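PDB 3TAH: ferrous iron uptake transporter protein B from Streptococcus thermophilus, which binds guanine nucleotides through its cytosolic G-protein domain and probably transports ferrous iron across the cell membrane in a GTP-driven uptake system. Local coordinates for residues L178-L189 with A198-F206. The protein carries 1 engineered substitution. Numbering follows the deposited sequence.
Sequences LEAAISQILEVL and ARFYAIKLF
A202 fits as a knob into the hole formed by I182, I185, L186 and L189, a compact example of close helix packing, consistent with the short side chain of an alanine where the two backbones come nearest. Here helices 178-189 and 198-206 of the FeoB cytosolic helical domain cross at 109°, their axes 9.0 Å apart. The CB of A202 lies 3.8 Å from I185 CG2, while L186 CD2 presses tightly on A198 CB at 3.4 Å.

I185 can be followed outward from its CB. Its CG2 branch, anti to the backbone N, rests on CA and CB of A202 with L205 CD1 beyond, whereas CG1, set beside that N (chi1 -69°), is the link to CD1. CD1 lies against F206 CB and the carbonyl O of A202, 3.7 Å from each, and at the edge of the F206 ring. L178 CD1 takes one face of the same ring in a CH-pi contact, 4.0 Å from the centroid. At the C-terminal end of helix 178-189, L189 CD2 and L205 CD1 meet tip to tip.

Beside this apolar core, R199 stretches out to reach E179, whose chain bends at chi2 (-62°). The guanidinium and carboxylate are nearly coplanar, and I182 CD1 lies over one guanidinium face. E179 OE2 also accepts the backbone NH of Y174, just ahead of helix 176-189, so this one oxygen has two donors. The salt bridge is end-on and two-pronged, each oxygen using its syn lone pair: R199 NH1 donates to E179 OE1 at 3.0 Å, and R199 NH2 to E179 OE2 at 2.7 Å.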
ATOM      1  N   LEU A 178     -15.078  11.185   8.097  1.00 14.17           N
ATOM      2  CA  LEU A 178     -14.607   9.809   7.961  1.00 13.93           C
ATOM      3  C   LEU A 178     -13.669   9.451   9.102  1.00 13.64           C
ATOM      4  O   LEU A 178     -13.738   8.342   9.613  1.00 13.98           O
ATOM      5  CB  LEU A 178     -13.941   9.547   6.602  1.00 13.23           C
ATOM      6  CG  LEU A 178     -13.452   8.106   6.386  1.00 11.42           C
ATOM      7  CD1 LEU A 178     -14.572   7.077   6.641  1.00 13.73           C
ATOM      8  CD2 LEU A 178     -12.893   7.946   4.984  1.00 12.14           C
ATOM      9  N   GLU A 179     -12.793  10.380   9.493  1.00 14.21           N
ATOM     10  CA  GLU A 179     -11.886  10.168  10.639  1.00 14.55           C
ATOM     11  C   GLU A 179     -12.639   9.879  11.942  1.00 16.03           C
ATOM     12  O   GLU A 179     -12.204   9.035  12.729  1.00 14.50           O
ATOM     13  CB  GLU A 179     -10.921  11.343  10.812  1.00 15.38           C
ATOM     14  CG  GLU A 179      -9.913  11.497   9.663  1.00 14.82           C
ATOM     15  CD  GLU A 179      -9.000  10.309   9.516  1.00 16.74           C
ATOM     16  OE1 GLU A 179      -8.701   9.642  10.532  1.00 16.20           O
ATOM     17  OE2 GLU A 179      -8.576  10.022   8.375  1.00 14.32           O
ATOM     18  N   ALA A 180     -13.778  10.546  12.150  1.00 15.85           N
ATOM     19  CA  ALA A 180     -14.635  10.281  13.309  1.00 17.13           C
ATOM     20  C   ALA A 180     -15.126   8.833  13.287  1.00 16.92           C
ATOM     21  O   ALA A 180     -15.077   8.132  14.309  1.00 15.58           O
ATOM     22  CB  ALA A 180     -15.838  11.265  13.338  1.00 18.65           C
ATOM     23  N   ALA A 181     -15.578   8.380  12.119  1.00 13.85           N
ATOM     24  CA  ALA A 181     -16.014   6.992  11.956  1.00 13.98           C
ATOM     25  C   ALA A 181     -14.882   5.990  12.210  1.00 13.24           C
ATOM     26  O   ALA A 181     -15.074   4.984  12.887  1.00 14.54           O
ATOM     27  CB  ALA A 181     -16.604   6.771  10.551  1.00 11.77           C
ATOM     28  N   ILE A 182     -13.707   6.254  11.648  1.00 13.73           N
ATOM     29  CA  ILE A 182     -12.548   5.366  11.839  1.00 12.05           C
ATOM     30  C   ILE A 182     -12.154   5.293  13.331  1.00 14.35           C
ATOM     31  O   ILE A 182     -11.919   4.194  13.870  1.00 14.65           O
ATOM     32  CB  ILE A 182     -11.359   5.813  10.981  1.00 11.58           C
ATOM     33  CG1 ILE A 182     -11.691   5.661   9.487  1.00 12.39           C
ATOM     34  CG2 ILE A 182     -10.082   5.020  11.346  1.00 12.22           C
ATOM     35  CD1 ILE A 182     -10.709   6.402   8.592  1.00 10.60           C
ATOM     36  N   SER A 183     -12.074   6.454  13.978  0.70 16.21           N
ATOM     37  CA  SER A 183     -11.798   6.525  15.421  0.70 17.40           C
ATOM     38  C   SER A 183     -12.764   5.698  16.279  0.70 17.01           C
ATOM     39  O   SER A 183     -12.336   5.022  17.211  0.70 17.34           O
ATOM     40  CB  SER A 183     -11.809   7.976  15.907  0.70 18.49           C
ATOM     41  OG  SER A 183     -10.610   8.617  15.521  0.70 21.87           O
ATOM     42  N   GLN A 184     -14.056   5.778  15.979  1.00 15.29           N
ATOM     43  CA  GLN A 184     -15.081   5.017  16.727  1.00 15.37           C
ATOM     44  C   GLN A 184     -15.009   3.520  16.443  1.00 14.39           C
ATOM     45  O   GLN A 184     -15.214   2.704  17.347  1.00 14.38           O
ATOM     46  CB  GLN A 184     -16.471   5.594  16.477  1.00 15.70           C
ATOM     47  CG  GLN A 184     -16.600   6.960  17.136  1.00 18.43           C
ATOM     48  CD  GLN A 184     -17.808   7.726  16.668  1.00 20.37           C
ATOM     49  OE1 GLN A 184     -18.818   7.138  16.340  1.00 26.15           O
ATOM     50  NE2 GLN A 184     -17.702   9.048  16.646  1.00 20.88           N
ATOM     51  N   ILE A 185     -14.690   3.149  15.202  1.00 12.80           N
ATOM     52  CA  ILE A 185     -14.490   1.737  14.869  1.00 13.64           C
ATOM     53  C   ILE A 185     -13.244   1.203  15.599  1.00 15.35           C
ATOM     54  O   ILE A 185     -13.271   0.087  16.134  1.00 15.16           O
ATOM     55  CB  ILE A 185     -14.431   1.488  13.343  1.00 12.65           C
ATOM     56  CG1 ILE A 185     -15.813   1.729  12.733  1.00 13.75           C
ATOM     57  CG2 ILE A 185     -13.976   0.060  13.048  1.00  9.82           C
ATOM     58  CD1 ILE A 185     -15.800   1.808  11.212  1.00 11.57           C
ATOM     59  N   LEU A 186     -12.178   1.999  15.643  1.00 16.66           N
ATOM     60  CA  LEU A 186     -10.985   1.643  16.429  1.00 17.38           C
ATOM     61  C   LEU A 186     -11.324   1.419  17.907  1.00 18.70           C
ATOM     62  O   LEU A 186     -10.840   0.453  18.494  1.00 17.15           O
ATOM     63  CB  LEU A 186      -9.881   2.693  16.284  1.00 16.03           C
ATOM     64  CG  LEU A 186      -9.148   2.713  14.945  1.00 15.77           C
ATOM     65  CD1 LEU A 186      -8.284   3.986  14.827  1.00 18.14           C
ATOM     66  CD2 LEU A 186      -8.300   1.431  14.758  1.00 15.97           C
ATOM     67  N   GLU A 187     -12.147   2.292  18.493  1.00 19.26           N
ATOM     68  CA  GLU A 187     -12.603   2.117  19.886  1.00 22.66           C
ATOM     69  C   GLU A 187     -13.362   0.805  20.044  1.00 22.08           C
ATOM     70  O   GLU A 187     -13.114   0.063  20.985  1.00 23.15           O
ATOM     71  CB  GLU A 187     -13.541   3.246  20.339  1.00 24.19           C
ATOM     72  CG  GLU A 187     -12.927   4.625  20.444  1.00 29.45           C
ATOM     73  CD  GLU A 187     -13.973   5.761  20.407  1.00 34.93           C
ATOM     74  OE1 GLU A 187     -15.176   5.524  20.687  1.00 39.77           O
ATOM     75  OE2 GLU A 187     -13.591   6.909  20.092  1.00 39.04           O
ATOM     76  N   VAL A 188     -14.274   0.515  19.120  1.00 20.17           N
ATOM     77  CA  VAL A 188     -15.041  -0.716  19.167  1.00 19.42           C
ATOM     78  C   VAL A 188     -14.141  -1.952  19.003  1.00 19.00           C
ATOM     79  O   VAL A 188     -14.364  -2.975  19.649  1.00 18.48           O
ATOM     80  CB  VAL A 188     -16.138  -0.755  18.097  1.00 20.13           C
ATOM     81  N   LEU A 189     -13.131  -1.845  18.143  1.00 17.41           N
ATOM     82  CA  LEU A 189     -12.200  -2.951  17.904  1.00 16.70           C
ATOM     83  C   LEU A 189     -11.368  -3.333  19.127  1.00 16.04           C
ATOM     84  O   LEU A 189     -11.099  -4.522  19.351  1.00 14.30           O
ATOM     85  CB  LEU A 189     -11.270  -2.625  16.730  1.00 16.33           C
ATOM     86  CG  LEU A 189     -11.897  -2.877  15.359  1.00 17.32           C
ATOM     87  CD1 LEU A 189     -11.043  -2.237  14.278  1.00 15.46           C
ATOM     88  CD2 LEU A 189     -12.047  -4.371  15.092  1.00 18.73           C
ATOM     89  N   ALA A 198      -4.323  -1.621  12.695  1.00 16.90           N
ATOM     90  CA  ALA A 198      -5.680  -1.354  13.188  1.00 17.11           C
ATOM     91  C   ALA A 198      -6.460  -0.472  12.228  1.00 15.51           C
ATOM     92  O   ALA A 198      -7.633  -0.730  11.977  1.00 15.99           O
ATOM     93  CB  ALA A 198      -5.671  -0.733  14.581  1.00 17.51           C
ATOM     94  N   ARG A 199      -5.803   0.546  11.680  1.00 14.99           N
ATOM     95  CA  ARG A 199      -6.453   1.468  10.743  1.00 16.09           C
ATOM     96  C   ARG A 199      -6.894   0.772   9.447  1.00 15.11           C
ATOM     97  O   ARG A 199      -7.982   1.064   8.936  1.00 13.67           O
ATOM     98  CB  ARG A 199      -5.542   2.659  10.451  1.00 16.85           C
ATOM     99  CG  ARG A 199      -6.218   3.764   9.696  1.00 18.63           C
ATOM    100  CD  ARG A 199      -5.327   4.996   9.644  1.00 18.44           C
ATOM    101  NE  ARG A 199      -5.911   5.973   8.744  1.00 15.57           N
ATOM    102  CZ  ARG A 199      -6.836   6.877   9.059  1.00 15.26           C
ATOM    103  NH1 ARG A 199      -7.330   6.996  10.291  1.00 17.60           N
ATOM    104  NH2 ARG A 199      -7.283   7.693   8.111  1.00 15.83           N
ATOM    105  N   PHE A 200      -6.061  -0.141   8.936  1.00 14.33           N
ATOM    106  CA  PHE A 200      -6.412  -0.943   7.764  1.00 15.62           C
ATOM    107  C   PHE A 200      -7.710  -1.700   8.023  1.00 14.44           C
ATOM    108  O   PHE A 200      -8.617  -1.701   7.194  1.00 14.15           O
ATOM    109  CB  PHE A 200      -5.312  -1.959   7.415  1.00 17.69           C
ATOM    110  CG  PHE A 200      -5.671  -2.841   6.264  1.00 17.85           C
ATOM    111  CD1 PHE A 200      -5.327  -2.478   4.975  1.00 18.39           C
ATOM    112  CD2 PHE A 200      -6.350  -4.037   6.463  1.00 20.28           C
ATOM    113  CE1 PHE A 200      -5.670  -3.277   3.903  1.00 19.66           C
ATOM    114  CE2 PHE A 200      -6.687  -4.837   5.378  1.00 19.77           C
ATOM    115  CZ  PHE A 200      -6.342  -4.450   4.111  1.00 18.50           C
ATOM    116  N   TYR A 201      -7.775  -2.361   9.175  1.00 13.95           N
ATOM    117  CA  TYR A 201      -8.957  -3.134   9.533  1.00 13.29           C
ATOM    118  C   TYR A 201     -10.165  -2.234   9.779  1.00 12.79           C
ATOM    119  O   TYR A 201     -11.270  -2.575   9.372  1.00 12.74           O
ATOM    120  CB  TYR A 201      -8.689  -3.993  10.762  1.00 14.79           C
ATOM    121  CG  TYR A 201      -7.824  -5.181  10.473  1.00 13.59           C
ATOM    122  CD1 TYR A 201      -8.319  -6.255   9.734  1.00 17.58           C
ATOM    123  CD2 TYR A 201      -6.526  -5.253  10.941  1.00 14.48           C
ATOM    124  CE1 TYR A 201      -7.530  -7.358   9.461  1.00 17.12           C
ATOM    125  CE2 TYR A 201      -5.736  -6.352  10.675  1.00 16.00           C
ATOM    126  CZ  TYR A 201      -6.246  -7.401   9.941  1.00 18.23           C
ATOM    127  OH  TYR A 201      -5.455  -8.491   9.666  1.00 19.45           O
ATOM    128  N   ALA A 202      -9.958  -1.092  10.433  1.00 12.88           N
ATOM    129  CA  ALA A 202     -11.065  -0.182  10.712  1.00 12.91           C
ATOM    130  C   ALA A 202     -11.706   0.325   9.405  1.00 12.60           C
ATOM    131  O   ALA A 202     -12.928   0.376   9.282  1.00 13.00           O
ATOM    132  CB  ALA A 202     -10.615   0.978  11.592  1.00 11.33           C
ATOM    133  N   ILE A 203     -10.881   0.694   8.433  1.00 13.63           N
ATOM    134  CA  ILE A 203     -11.376   1.191   7.149  1.00 14.18           C
ATOM    135  C   ILE A 203     -12.087   0.077   6.388  1.00 14.25           C
ATOM    136  O   ILE A 203     -13.146   0.306   5.802  1.00 15.40           O
ATOM    137  CB  ILE A 203     -10.255   1.807   6.289  1.00 13.99           C
ATOM    138  CG1 ILE A 203      -9.750   3.085   6.945  1.00 16.94           C
ATOM    139  CG2 ILE A 203     -10.788   2.146   4.869  1.00 15.97           C
ATOM    140  CD1 ILE A 203      -8.456   3.595   6.393  1.00 15.46           C
ATOM    141  N   LYS A 204     -11.504  -1.121   6.388  1.00 14.34           N
ATOM    142  CA  LYS A 204     -12.149  -2.278   5.759  1.00 14.58           C
ATOM    143  C   LYS A 204     -13.509  -2.606   6.360  1.00 14.25           C
ATOM    144  O   LYS A 204     -14.447  -2.936   5.643  1.00 12.97           O
ATOM    145  CB  LYS A 204     -11.241  -3.504   5.836  1.00 16.74           C
ATOM    146  CG  LYS A 204     -10.066  -3.423   4.887  1.00 17.67           C
ATOM    147  CD  LYS A 204     -10.450  -3.886   3.510  1.00 21.31           C
ATOM    148  CE  LYS A 204      -9.448  -3.472   2.448  1.00 21.45           C
ATOM    149  NZ  LYS A 204      -9.512  -2.007   2.198  1.00 22.67           N
ATOM    150  N   LEU A 205     -13.616  -2.522   7.681  1.00 14.07           N
ATOM    151  CA  LEU A 205     -14.890  -2.754   8.342  1.00 14.56           C
ATOM    152  C   LEU A 205     -15.914  -1.696   7.964  1.00 13.84           C
ATOM    153  O   LEU A 205     -17.092  -2.017   7.742  1.00 13.72           O
ATOM    154  CB  LEU A 205     -14.718  -2.787   9.860  1.00 14.45           C
ATOM    155  CG  LEU A 205     -14.067  -4.091  10.336  1.00 13.72           C
ATOM    156  CD1 LEU A 205     -13.553  -3.928  11.755  1.00 12.43           C
ATOM    157  CD2 LEU A 205     -15.048  -5.253  10.210  1.00 13.91           C
ATOM    158  N   PHE A 206     -15.455  -0.448   7.885  1.00 12.05           N
ATOM    159  CA  PHE A 206     -16.333   0.653   7.527  1.00 11.77           C
ATOM    160  C   PHE A 206     -16.946   0.418   6.143  1.00 13.43           C
ATOM    161  O   PHE A 206     -18.156   0.605   5.950  1.00 16.13           O
ATOM    162  CB  PHE A 206     -15.603   1.996   7.552  1.00 12.28           C
ATOM    163  CG  PHE A 206     -16.478   3.156   7.150  1.00 11.94           C
ATOM    164  CD1 PHE A 206     -17.323   3.760   8.076  1.00 12.59           C
ATOM    165  CD2 PHE A 206     -16.471   3.635   5.846  1.00 12.87           C
ATOM    166  CE1 PHE A 206     -18.143   4.836   7.702  1.00 14.86           C
ATOM    167  CE2 PHE A 206     -17.292   4.709   5.459  1.00 15.30           C
ATOM    168  CZ  PHE A 206     -18.126   5.313   6.383  1.00 15.48           C
TER